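Local coordinates for protein CTP:phosphocholine Cytidylyltransferase (Streptococcus pneumoniae, PDB 1JYK) that transfers a cytidylyl group from CTP to phosphocholine, giving CDP-choline and pyrophosphate, as a bacterial CTP:phosphocholine cytidylyltransferase, at residues 160-166 and 222-228; 166-171 and 215-219; 118-124 and 181-187. One frame throughout, in Å; residues are numbered along the deposited sequence.

Overall arrangement
Contact 3 lies about 9 Å from the centre of the chain and pairs two strands, 121-125 and 182-185, of the large mixed sheet expected of a nucleotidyltransferase. Contact 1, centred about 15 Å away, reaches the same sheet through strand 224-228, which joins it by way of strand 142-149. Contact 2, its centre about 11 Å from that of contact 1, shares V166 with it and sets the two-stranded sheet 157-160/166-170 against the end of helix 213-216. Along the chain 118-124 comes first, then 160-171, 181-187, 215-219 and 222-228. W185 touches V224 and V215, so one tryptophan links the central sheet to both outer contacts.

Contact 1: 160-166 and 222-228; sequences YGDDYKV and LDVYVEE
The loop of the hairpin 157-160/166-170 leans on strand 224-228, at the border of the large mixed sheet, with Y164, K165 and V166 against V226, Y225 and V224. Two backbone bonds hold them: V226 N to Y164 O (2.8 Å) and the nearly straight V166 N to V224 O (2.8 Å, 172° at the hydrogen). Between them K165 and Y225 form a single beta bridge. The loop bends through a type I turn, G161 to Y164, and D163 OD1 adds an Asx turn by accepting K165 N. K165 starts with CG anti to its backbone N (chi1 -165°) and runs extended past the Y225 ring, with CG over its face, 4.1 Å from the centroid in a CH-pi contact. A bend at the last torsion brings NZ 2.9 Å from D223 OD1, a salt bridge made from above the carboxylate plane. V226 CG2 sits over a face of the Y160 ring, 3.7 Å from CD2, and also meets V166 CG2. Beyond it, E228 OE2 lies in the plane of the Y160 ring and takes a very short hydrogen bond from OH (2.5 Å). Water 1 links E228 OE1 to Y164 OH.

Contact 2: 166-171 and 215-219; sequences VQDIIV and VKDNI
I169 and K216 pack flank to flank where strand 166-170 of the beta hairpin meets the end of the short helix 213-216; their side chains slant across each other, CB to CB 4.1 Å. This is strand-on-helix packing without a direct hydrogen bond. The K216 chain is extended as far as CE, which passes 3.6 Å from I169 O and then meets V171 CG1 at about a right angle. In I169, CG1 is anti to the carbonyl carbon (chi1 -73°) and the chain goes on extended (chi2 160°), which takes CD1 to 3.8 Å from V215 CG1. Y144 of strand 142-149 touches both I169 and V215, while W156 borders I169, V171 and K216. Nearer the start of the strand, V166 is met nearly at a right angle by I219, whose CD1 is 3.7 Å from V166 CG1; the other branch of I219, CG2, lies 3.8 Å from D168 OD1. Q167 and D168 both face V159 in a classic beta bulge. D168 is directed away from the helix at CB, yet its carboxylate curls back: OD1 accepts the backbone N of I169 (2.8 Å) from above the carboxylate plane. Two waters bridge the segments: water 4 lies within hydrogen-bonding distance of V166 O and I219 O, and water 5 donates to D168 OD1 at 2.7 Å and to K216 O at 2.9 Å.

Contact 3: 118-124 and 181-187; sequences LANSYVI and GVSFWDA
F184 stands beside Y122 across two antiparallel strands, and its side chain lies along residues 120-122. CB lies over the face of the Y122 ring, 4.1 Å from the centroid, a CH-pi contact. CG, anti to the backbone N (chi1 173°), leads the ring back along strand 121-124. CD1 rests over the same tyrosine ring near its rim, 3.7 Å from Y122 CE2, so the phenylalanine edge faces the tyrosine with the planes 58° apart; CD1 also approaches S121 O. CE1 comes to 3.5 Å from the backbone C of N120, and CZ at the tip reaches N120 CA. Y122 is fixed at its far end by a hydrogen bond from OH to R136 O, and F135 packs edge-to-face on its ring. V182 and I124 lie on this face of the sheet too.

On the other face W185 brings CD1 to 3.8 Å from V123 CG2, and L118 CD1 lies 4.0 Å from W185 CD1. W185 NE1 donates to S183 OG (2.9 Å), which helps to hold the indole; Y144 and W211 pack on its rings. The backbones are joined by V123 N to S183 O (2.8 Å), S183 N to V123 O and W185 N to S121 O, while N120 N and S121 N both make weak bonds to W185 O. Water 6 connects N120 OD1 with A187 N, just past D186, the N-cap of helix 187-201. In the type II turn L118-S121, N120 and S121 both face W185, a G1 bulge, and from there antiparallel pairing joins strand 182-185 to strand 121-125, itself parallel to strand 27-32 in the mixed central sheet of a Rossmann-like nucleotidyltransferase fold.

Contact 1: 160-166 and 222-228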
loop_
_atom_site.group_PDB
_atom_site.type_symbol
_atom_site.label_atom_id
_atom_site.label_comp_id
_atom_site.label_asym_id
_atom_site.label_seq_id
_atom_site.Cartn_x
_atom_site.Cartn_y
_atom_site.Cartn_z
ATOM N N TYR A 160 5.552 -0.737 -19.307
ATOM C CA TYR A 160 4.494 -0.047 -20.036
ATOM C C TYR A 160 4.972 0.792 -21.218
ATOM O O TYR A 160 6.156 1.123 -21.328
ATOM C CB TYR A 160 3.694 0.841 -19.074
ATOM C CG TYR A 160 4.518 1.908 -18.386
ATOM C CD1 TYR A 160 4.518 3.227 -18.848
ATOM C CD2 TYR A 160 5.274 1.608 -17.253
ATOM C CE1 TYR A 160 5.249 4.229 -18.192
ATOM C CE2 TYR A 160 6.009 2.600 -16.589
ATOM C CZ TYR A 160 5.988 3.910 -17.066
ATOM O OH TYR A 160 6.695 4.895 -16.410
ATOM N N GLY A 161 4.024 1.138 -22.087
ATOM C CA GLY A 161 4.326 1.929 -23.263
ATOM C C GLY A 161 3.733 3.329 -23.237
ATOM O O GLY A 161 3.532 3.915 -22.174
ATOM N N ASP A 162 3.431 3.848 -24.425
ATOM C CA ASP A 162 2.899 5.198 -24.595
ATOM C C ASP A 162 1.538 5.478 -23.982
ATOM O O ASP A 162 1.219 6.629 -23.682
ATOM C CB ASP A 162 2.846 5.545 -26.085
ATOM C CG ASP A 162 4.190 5.387 -26.771
ATOM O OD1 ASP A 162 4.203 5.040 -27.972
ATOM O OD2 ASP A 162 5.233 5.609 -26.117
ATOM N N ASP A 163 0.730 4.438 -23.810
ATOM C CA ASP A 163 -0.598 4.610 -23.239
ATOM C C ASP A 163 -0.581 4.415 -21.727
ATOM O O ASP A 163 -1.629 4.438 -21.080
ATOM C CB ASP A 163 -1.581 3.629 -23.878
ATOM C CG ASP A 163 -1.192 2.182 -23.653
ATOM O OD1 ASP A 163 -0.084 1.919 -23.136
ATOM O OD2 ASP A 163 -2.005 1.301 -24.000
ATOM N N TYR A 164 0.613 4.222 -21.173
ATOM C CA TYR A 164 0.786 4.020 -19.738
ATOM C C TYR A 164 0.077 2.785 -19.179
ATOM O O TYR A 164 -0.091 2.651 -17.966
ATOM C CB TYR A 164 0.339 5.278 -18.986
ATOM C CG TYR A 164 1.206 6.463 -19.322
ATOM C CD1 TYR A 164 0.772 7.436 -20.225
ATOM C CD2 TYR A 164 2.498 6.575 -18.801
ATOM C CE1 TYR A 164 1.604 8.483 -20.610
ATOM C CE2 TYR A 164 3.341 7.617 -19.178
ATOM C CZ TYR A 164 2.887 8.565 -20.085
ATOM O OH TYR A 164 3.726 9.584 -20.478
ATOM N N LYS A 165 -0.329 1.874 -20.059
ATOM C CA LYS A 165 -0.997 0.656 -19.619
ATOM C C LYS A 165 0.035 -0.402 -19.233
ATOM O O LYS A 165 0.972 -0.677 -19.985
ATOM C CB LYS A 165 -1.911 0.115 -20.721
ATOM C CG LYS A 165 -2.897 -0.933 -20.225
ATOM C CD LYS A 165 -3.873 -1.334 -21.318
ATOM C CE LYS A 165 -4.936 -2.273 -20.781
ATOM N NZ LYS A 165 -4.435 -3.669 -20.695
ATOM N N VAL A 166 -0.139 -0.991 -18.055
ATOM C CA VAL A 166 0.780 -2.008 -17.565
ATOM C C VAL A 166 0.686 -3.290 -18.390
ATOM O O VAL A 166 -0.368 -3.934 -18.453
ATOM C CB VAL A 166 0.506 -2.341 -16.083
ATOM C CG1 VAL A 166 1.490 -3.396 -15.598
ATOM C CG2 VAL A 166 0.628 -1.069 -15.237
ATOM N N LEU A 222 -5.891 -8.056 -16.589
ATOM C CA LEU A 222 -6.266 -6.802 -15.965
ATOM C C LEU A 222 -5.831 -5.562 -16.718
ATOM O O LEU A 222 -4.827 -5.567 -17.424
ATOM C CB LEU A 222 -5.704 -6.755 -14.542
ATOM C CG LEU A 222 -5.981 -7.982 -13.666
ATOM C CD1 LEU A 222 -5.045 -7.987 -12.458
ATOM C CD2 LEU A 222 -7.438 -7.978 -13.238
ATOM N N ASP A 223 -6.610 -4.498 -16.561
ATOM C CA ASP A 223 -6.317 -3.216 -17.189
ATOM C C ASP A 223 -5.898 -2.270 -16.066
ATOM O O ASP A 223 -6.739 -1.805 -15.288
ATOM C CB ASP A 223 -7.556 -2.662 -17.897
ATOM C CG ASP A 223 -7.953 -3.485 -19.110
ATOM O OD1 ASP A 223 -7.109 -4.243 -19.633
ATOM O OD2 ASP A 223 -9.116 -3.374 -19.539
ATOM N N VAL A 224 -4.599 -2.013 -15.977
ATOM C CA VAL A 224 -4.049 -1.129 -14.954
ATOM C C VAL A 224 -3.138 -0.121 -15.634
ATOM O O VAL A 224 -2.444 -0.446 -16.596
ATOM C CB VAL A 224 -3.224 -1.907 -13.907
ATOM C CG1 VAL A 224 -3.101 -1.079 -12.621
ATOM C CG2 VAL A 224 -3.868 -3.269 -13.643
ATOM N N TYR A 225 -3.132 1.099 -15.124
ATOM C CA TYR A 225 -2.322 2.138 -15.718
ATOM C C TYR A 225 -1.312 2.711 -14.752
ATOM O O TYR A 225 -1.421 2.526 -13.546
ATOM C CB TYR A 225 -3.235 3.226 -16.264
ATOM C CG TYR A 225 -4.124 2.694 -17.349
ATOM C CD1 TYR A 225 -5.262 1.953 -17.041
ATOM C CD2 TYR A 225 -3.807 2.892 -18.694
ATOM C CE1 TYR A 225 -6.062 1.424 -18.045
ATOM C CE2 TYR A 225 -4.599 2.366 -19.702
ATOM C CZ TYR A 225 -5.722 1.637 -19.371
ATOM O OH TYR A 225 -6.514 1.133 -20.370
ATOM N N VAL A 226 -0.319 3.402 -15.297
ATOM C CA VAL A 226 0.733 3.989 -14.491
ATOM C C VAL A 226 0.643 5.509 -14.427
ATOM O O VAL A 226 0.473 6.174 -15.450
ATOM C CB VAL A 226 2.127 3.600 -15.044
ATOM C CG1 VAL A 226 3.228 4.208 -14.190
ATOM C CG2 VAL A 226 2.269 2.089 -15.073
ATOM N N GLU A 227 0.736 6.044 -13.213
ATOM C CA GLU A 227 0.726 7.480 -12.993
ATOM C C GLU A 227 2.142 7.775 -12.521
ATOM O O GLU A 227 2.497 7.481 -11.383
ATOM C CB GLU A 227 -0.287 7.850 -11.914
ATOM C CG GLU A 227 -0.264 9.319 -11.500
ATOM C CD GLU A 227 -0.766 10.255 -12.584
ATOM O OE1 GLU A 227 -1.559 9.814 -13.450
ATOM O OE2 GLU A 227 -0.364 11.437 -12.569
ATOM N N GLU A 228 2.958 8.330 -13.412
ATOM C CA GLU A 228 4.343 8.634 -13.098
ATOM C C GLU A 228 4.471 9.760 -12.084
ATOM O O GLU A 228 4.053 10.888 -12.337
ATOM C CB GLU A 228 5.090 8.998 -14.376
ATOM C CG GLU A 228 5.061 7.895 -15.418
ATOM C CD GLU A 228 5.964 8.181 -16.604
ATOM O OE1 GLU A 228 6.091 9.368 -16.970
ATOM O OE2 GLU A 228 6.541 7.227 -17.170
HETATM O O HOH W 1 6.197 10.018 -19.669
HETATM O O HOH W 2 -2.962 -3.581 -17.871
HETATM O O HOH W 3 -5.189 -6.340 -20.105
#

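Contact 2: 166-171 and 215-219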
loop_
_atom_site.group_PDB
_atom_site.type_symbol
_atom_site.label_atom_id
_atom_site.label_comp_id
_atom_site.label_asym_id
_atom_site.label_seq_id
_atom_site.Cartn_x
_atom_site.Cartn_y
_atom_site.Cartn_z
ATOM N N VAL A 166 -0.139 -0.991 -18.055
ATOM C CA VAL A 166 0.780 -2.008 -17.565
ATOM C C VAL A 166 0.686 -3.290 -18.390
ATOM O O VAL A 166 -0.368 -3.934 -18.453
ATOM C CB VAL A 166 0.506 -2.341 -16.083
ATOM C CG1 VAL A 166 1.490 -3.396 -15.598
ATOM C CG2 VAL A 166 0.628 -1.069 -15.237
ATOM N N GLN A 167 1.800 -3.646 -19.022
ATOM C CA GLN A 167 1.878 -4.836 -19.859
ATOM C C GLN A 167 2.383 -6.015 -19.050
ATOM O O GLN A 167 2.059 -7.164 -19.338
ATOM C CB GLN A 167 2.823 -4.586 -21.035
ATOM C CG GLN A 167 2.295 -3.589 -22.043
ATOM C CD GLN A 167 0.897 -3.931 -22.517
ATOM O OE1 GLN A 167 0.526 -5.100 -22.591
ATOM N NE2 GLN A 167 0.111 -2.913 -22.836
ATOM N N ASP A 168 3.181 -5.719 -18.033
ATOM C CA ASP A 168 3.744 -6.750 -17.183
ATOM C C ASP A 168 4.329 -6.107 -15.933
ATOM O O ASP A 168 4.517 -4.886 -15.876
ATOM C CB ASP A 168 4.855 -7.481 -17.942
ATOM C CG ASP A 168 5.081 -8.890 -17.436
ATOM O OD1 ASP A 168 4.432 -9.294 -16.446
ATOM O OD2 ASP A 168 5.915 -9.600 -18.037
ATOM N N ILE A 169 4.596 -6.931 -14.927
ATOM C CA ILE A 169 5.218 -6.472 -13.696
ATOM C C ILE A 169 6.351 -7.463 -13.508
ATOM O O ILE A 169 6.128 -8.671 -13.464
ATOM C CB ILE A 169 4.250 -6.518 -12.496
ATOM C CG1 ILE A 169 3.210 -5.398 -12.630
ATOM C CG2 ILE A 169 5.032 -6.361 -11.193
ATOM C CD1 ILE A 169 1.954 -5.611 -11.809
ATOM N N ILE A 170 7.569 -6.958 -13.406
ATOM C CA ILE A 170 8.719 -7.831 -13.291
ATOM C C ILE A 170 9.583 -7.538 -12.078
ATOM O O ILE A 170 9.420 -6.505 -11.419
ATOM C CB ILE A 170 9.589 -7.714 -14.554
ATOM C CG1 ILE A 170 10.107 -6.283 -14.697
ATOM C CG2 ILE A 170 8.771 -8.071 -15.778
ATOM C CD1 ILE A 170 11.156 -6.122 -15.751
ATOM N N VAL A 171 10.509 -8.451 -11.795
ATOM C CA VAL A 171 11.412 -8.295 -10.667
ATOM C C VAL A 171 12.868 -8.163 -11.121
ATOM O O VAL A 171 13.727 -7.739 -10.348
ATOM C CB VAL A 171 11.309 -9.496 -9.701
ATOM C CG1 VAL A 171 9.855 -9.912 -9.538
ATOM C CG2 VAL A 171 12.141 -10.653 -10.222
ATOM N N VAL A 215 -1.883 -9.118 -9.151
ATOM C CA VAL A 215 -1.978 -8.271 -10.292
ATOM C C VAL A 215 -0.848 -8.811 -11.176
ATOM O O VAL A 215 -1.046 -9.066 -12.364
ATOM C CB VAL A 215 -1.706 -6.824 -9.921
ATOM C CG1 VAL A 215 -1.808 -5.946 -11.168
ATOM C CG2 VAL A 215 -2.699 -6.375 -8.858
ATOM N N LYS A 216 0.324 -9.013 -10.580
ATOM C CA LYS A 216 1.486 -9.503 -11.323
ATOM C C LYS A 216 1.255 -10.838 -12.020
ATOM O O LYS A 216 1.563 -10.988 -13.202
ATOM C CB LYS A 216 2.698 -9.643 -10.401
ATOM C CG LYS A 216 3.889 -10.350 -11.049
ATOM C CD LYS A 216 5.080 -10.407 -10.104
ATOM C CE LYS A 216 6.297 -11.035 -10.764
ATOM N NZ LYS A 216 6.132 -12.506 -10.946
ATOM N N ASP A 217 0.709 -11.800 -11.283
ATOM C CA ASP A 217 0.478 -13.141 -11.815
ATOM C C ASP A 217 -0.742 -13.294 -12.724
ATOM O O ASP A 217 -0.986 -14.375 -13.250
ATOM C CB ASP A 217 0.399 -14.142 -10.655
ATOM C CG ASP A 217 1.701 -14.223 -9.857
ATOM O OD1 ASP A 217 1.665 -14.663 -8.690
ATOM O OD2 ASP A 217 2.772 -13.852 -10.390
ATOM N N ASN A 218 -1.499 -12.219 -12.918
ATOM C CA ASN A 218 -2.690 -12.261 -13.771
ATOM C C ASN A 218 -2.780 -10.985 -14.604
ATOM O O ASN A 218 -3.840 -10.644 -15.116
ATOM C CB ASN A 218 -3.954 -12.380 -12.906
ATOM C CG ASN A 218 -3.928 -13.590 -11.986
ATOM O OD1 ASN A 218 -4.256 -14.700 -12.403
ATOM N ND2 ASN A 218 -3.539 -13.380 -10.727
ATOM N N ILE A 219 -1.655 -10.287 -14.733
ATOM C CA ILE A 219 -1.607 -9.020 -15.456
ATOM C C ILE A 219 -2.282 -9.017 -16.828
ATOM O O ILE A 219 -2.922 -8.041 -17.211
ATOM C CB ILE A 219 -0.139 -8.534 -15.579
ATOM C CG1 ILE A 219 -0.102 -7.079 -16.054
ATOM C CG2 ILE A 219 0.635 -9.444 -16.515
ATOM C CD1 ILE A 219 -0.970 -6.140 -15.239
HETATM O O HOH W 4 -2.010 -6.341 -19.402
HETATM O O HOH W 5 3.872 -11.477 -14.894
#

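Contact 3: 118-124 and 181-187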
loop_
_atom_site.group_PDB
_atom_site.type_symbol
_atom_site.label_atom_id
_atom_site.label_comp_id
_atom_site.label_asym_id
_atom_site.label_seq_id
_atom_site.Cartn_x
_atom_site.Cartn_y
_atom_site.Cartn_z
ATOM N N LEU A 118 -12.288 -3.940 -1.990
ATOM C CA LEU A 118 -11.313 -3.518 -2.986
ATOM C C LEU A 118 -11.825 -2.570 -4.068
ATOM O O LEU A 118 -11.114 -1.639 -4.465
ATOM C CB LEU A 118 -10.672 -4.743 -3.640
ATOM C CG LEU A 118 -9.431 -4.466 -4.498
ATOM C CD1 LEU A 118 -8.380 -3.699 -3.700
ATOM C CD2 LEU A 118 -8.869 -5.790 -4.979
ATOM N N ALA A 119 -13.044 -2.801 -4.545
ATOM C CA ALA A 119 -13.628 -1.972 -5.599
ATOM C C ALA A 119 -13.602 -0.475 -5.303
ATOM O O ALA A 119 -14.121 -0.026 -4.281
ATOM C CB ALA A 119 -15.058 -2.417 -5.877
ATOM N N ASN A 120 -13.003 0.284 -6.220
ATOM C CA ASN A 120 -12.895 1.733 -6.098
ATOM C C ASN A 120 -12.162 2.145 -4.838
ATOM O O ASN A 120 -12.516 3.128 -4.182
ATOM C CB ASN A 120 -14.283 2.355 -6.124
ATOM C CG ASN A 120 -14.944 2.210 -7.473
ATOM O OD1 ASN A 120 -14.322 2.463 -8.506
ATOM N ND2 ASN A 120 -16.202 1.790 -7.477
ATOM N N SER A 121 -11.118 1.395 -4.513
ATOM C CA SER A 121 -10.340 1.667 -3.322
ATOM C C SER A 121 -8.848 1.847 -3.580
ATOM O O SER A 121 -8.279 1.262 -4.507
ATOM C CB SER A 121 -10.546 0.531 -2.320
ATOM O OG SER A 121 -9.651 0.638 -1.230
ATOM N N TYR A 122 -8.227 2.689 -2.760
ATOM C CA TYR A 122 -6.790 2.909 -2.826
ATOM C C TYR A 122 -6.227 1.856 -1.881
ATOM O O TYR A 122 -6.887 1.484 -0.907
ATOM C CB TYR A 122 -6.405 4.283 -2.260
ATOM C CG TYR A 122 -6.548 5.425 -3.228
ATOM C CD1 TYR A 122 -5.498 5.787 -4.076
ATOM C CD2 TYR A 122 -7.745 6.132 -3.319
ATOM C CE1 TYR A 122 -5.648 6.827 -4.995
ATOM C CE2 TYR A 122 -7.903 7.170 -4.234
ATOM C CZ TYR A 122 -6.854 7.510 -5.068
ATOM O OH TYR A 122 -7.032 8.519 -5.979
ATOM N N VAL A 123 -5.031 1.362 -2.172
ATOM C CA VAL A 123 -4.362 0.409 -1.298
ATOM C C VAL A 123 -3.073 1.157 -1.002
ATOM O O VAL A 123 -2.344 1.525 -1.923
ATOM C CB VAL A 123 -4.061 -0.941 -2.000
ATOM C CG1 VAL A 123 -3.213 -1.828 -1.084
ATOM C CG2 VAL A 123 -5.373 -1.643 -2.345
ATOM N N ILE A 124 -2.794 1.378 0.274
ATOM C CA ILE A 124 -1.628 2.144 0.678
ATOM C C ILE A 124 -0.733 1.440 1.684
ATOM O O ILE A 124 -1.217 0.881 2.666
ATOM C CB ILE A 124 -2.091 3.481 1.290
ATOM C CG1 ILE A 124 -2.929 4.237 0.260
ATOM C CG2 ILE A 124 -0.897 4.302 1.769
ATOM C CD1 ILE A 124 -4.098 4.985 0.858
ATOM N N GLY A 181 3.720 1.574 -3.382
ATOM C CA GLY A 181 2.953 1.608 -2.149
ATOM C C GLY A 181 1.666 2.403 -2.195
ATOM O O GLY A 181 1.014 2.586 -1.166
ATOM N N VAL A 182 1.313 2.912 -3.373
ATOM C CA VAL A 182 0.064 3.645 -3.545
ATOM C C VAL A 182 -0.516 3.207 -4.883
ATOM O O VAL A 182 0.140 3.316 -5.924
ATOM C CB VAL A 182 0.259 5.194 -3.555
ATOM C CG1 VAL A 182 -1.096 5.883 -3.709
ATOM C CG2 VAL A 182 0.940 5.656 -2.270
ATOM N N SER A 183 -1.734 2.683 -4.846
ATOM C CA SER A 183 -2.410 2.226 -6.051
ATOM C C SER A 183 -3.917 2.361 -5.861
ATOM O O SER A 183 -4.399 2.423 -4.729
ATOM C CB SER A 183 -2.041 0.762 -6.352
ATOM O OG SER A 183 -2.431 -0.122 -5.308
ATOM N N PHE A 184 -4.653 2.426 -6.964
ATOM C CA PHE A 184 -6.107 2.540 -6.924
ATOM C C PHE A 184 -6.699 1.474 -7.836
ATOM O O PHE A 184 -6.143 1.182 -8.893
ATOM C CB PHE A 184 -6.554 3.923 -7.397
ATOM C CG PHE A 184 -8.044 4.061 -7.532
ATOM C CD1 PHE A 184 -8.834 4.357 -6.417
ATOM C CD2 PHE A 184 -8.665 3.877 -8.765
ATOM C CE1 PHE A 184 -10.221 4.464 -6.529
ATOM C CE2 PHE A 184 -10.049 3.981 -8.888
ATOM C CZ PHE A 184 -10.829 4.274 -7.768
ATOM N N TRP A 185 -7.825 0.901 -7.432
ATOM C CA TRP A 185 -8.453 -0.155 -8.217
ATOM C C TRP A 185 -9.916 0.114 -8.501
ATOM O O TRP A 185 -10.688 0.373 -7.574
ATOM C CB TRP A 185 -8.279 -1.485 -7.483
ATOM C CG TRP A 185 -6.848 -1.698 -7.200
ATOM C CD1 TRP A 185 -6.168 -1.329 -6.072
ATOM C CD2 TRP A 185 -5.865 -2.150 -8.138
ATOM N NE1 TRP A 185 -4.816 -1.505 -6.259
ATOM C CE2 TRP A 185 -4.600 -2.008 -7.515
ATOM C CE3 TRP A 185 -5.923 -2.647 -9.449
ATOM C CZ2 TRP A 185 -3.406 -2.350 -8.163
ATOM C CZ3 TRP A 185 -4.741 -2.989 -10.088
ATOM C CH2 TRP A 185 -3.496 -2.838 -9.443
ATOM N N ASP A 186 -10.295 0.068 -9.778
ATOM C CA ASP A 186 -11.688 0.290 -10.146
ATOM C C ASP A 186 -12.495 -0.990 -9.903
ATOM O O ASP A 186 -11.924 -2.052 -9.627
ATOM C CB ASP A 186 -11.818 0.757 -11.605
ATOM C CG ASP A 186 -11.250 -0.233 -12.594
ATOM O OD1 ASP A 186 -11.363 -1.449 -12.365
ATOM O OD2 ASP A 186 -10.683 0.212 -13.611
ATOM N N ALA A 187 -13.820 -0.880 -9.989
ATOM C CA ALA A 187 -14.713 -2.009 -9.733
ATOM C C ALA A 187 -14.493 -3.219 -10.649
ATOM O O ALA A 187 -14.357 -4.346 -10.176
ATOM C CB ALA A 187 -16.158 -1.541 -9.801
HETATM O O HOH W 6 -15.310 1.679 -10.946
HETATM O O HOH W 7 -0.557 0.010 -3.188
#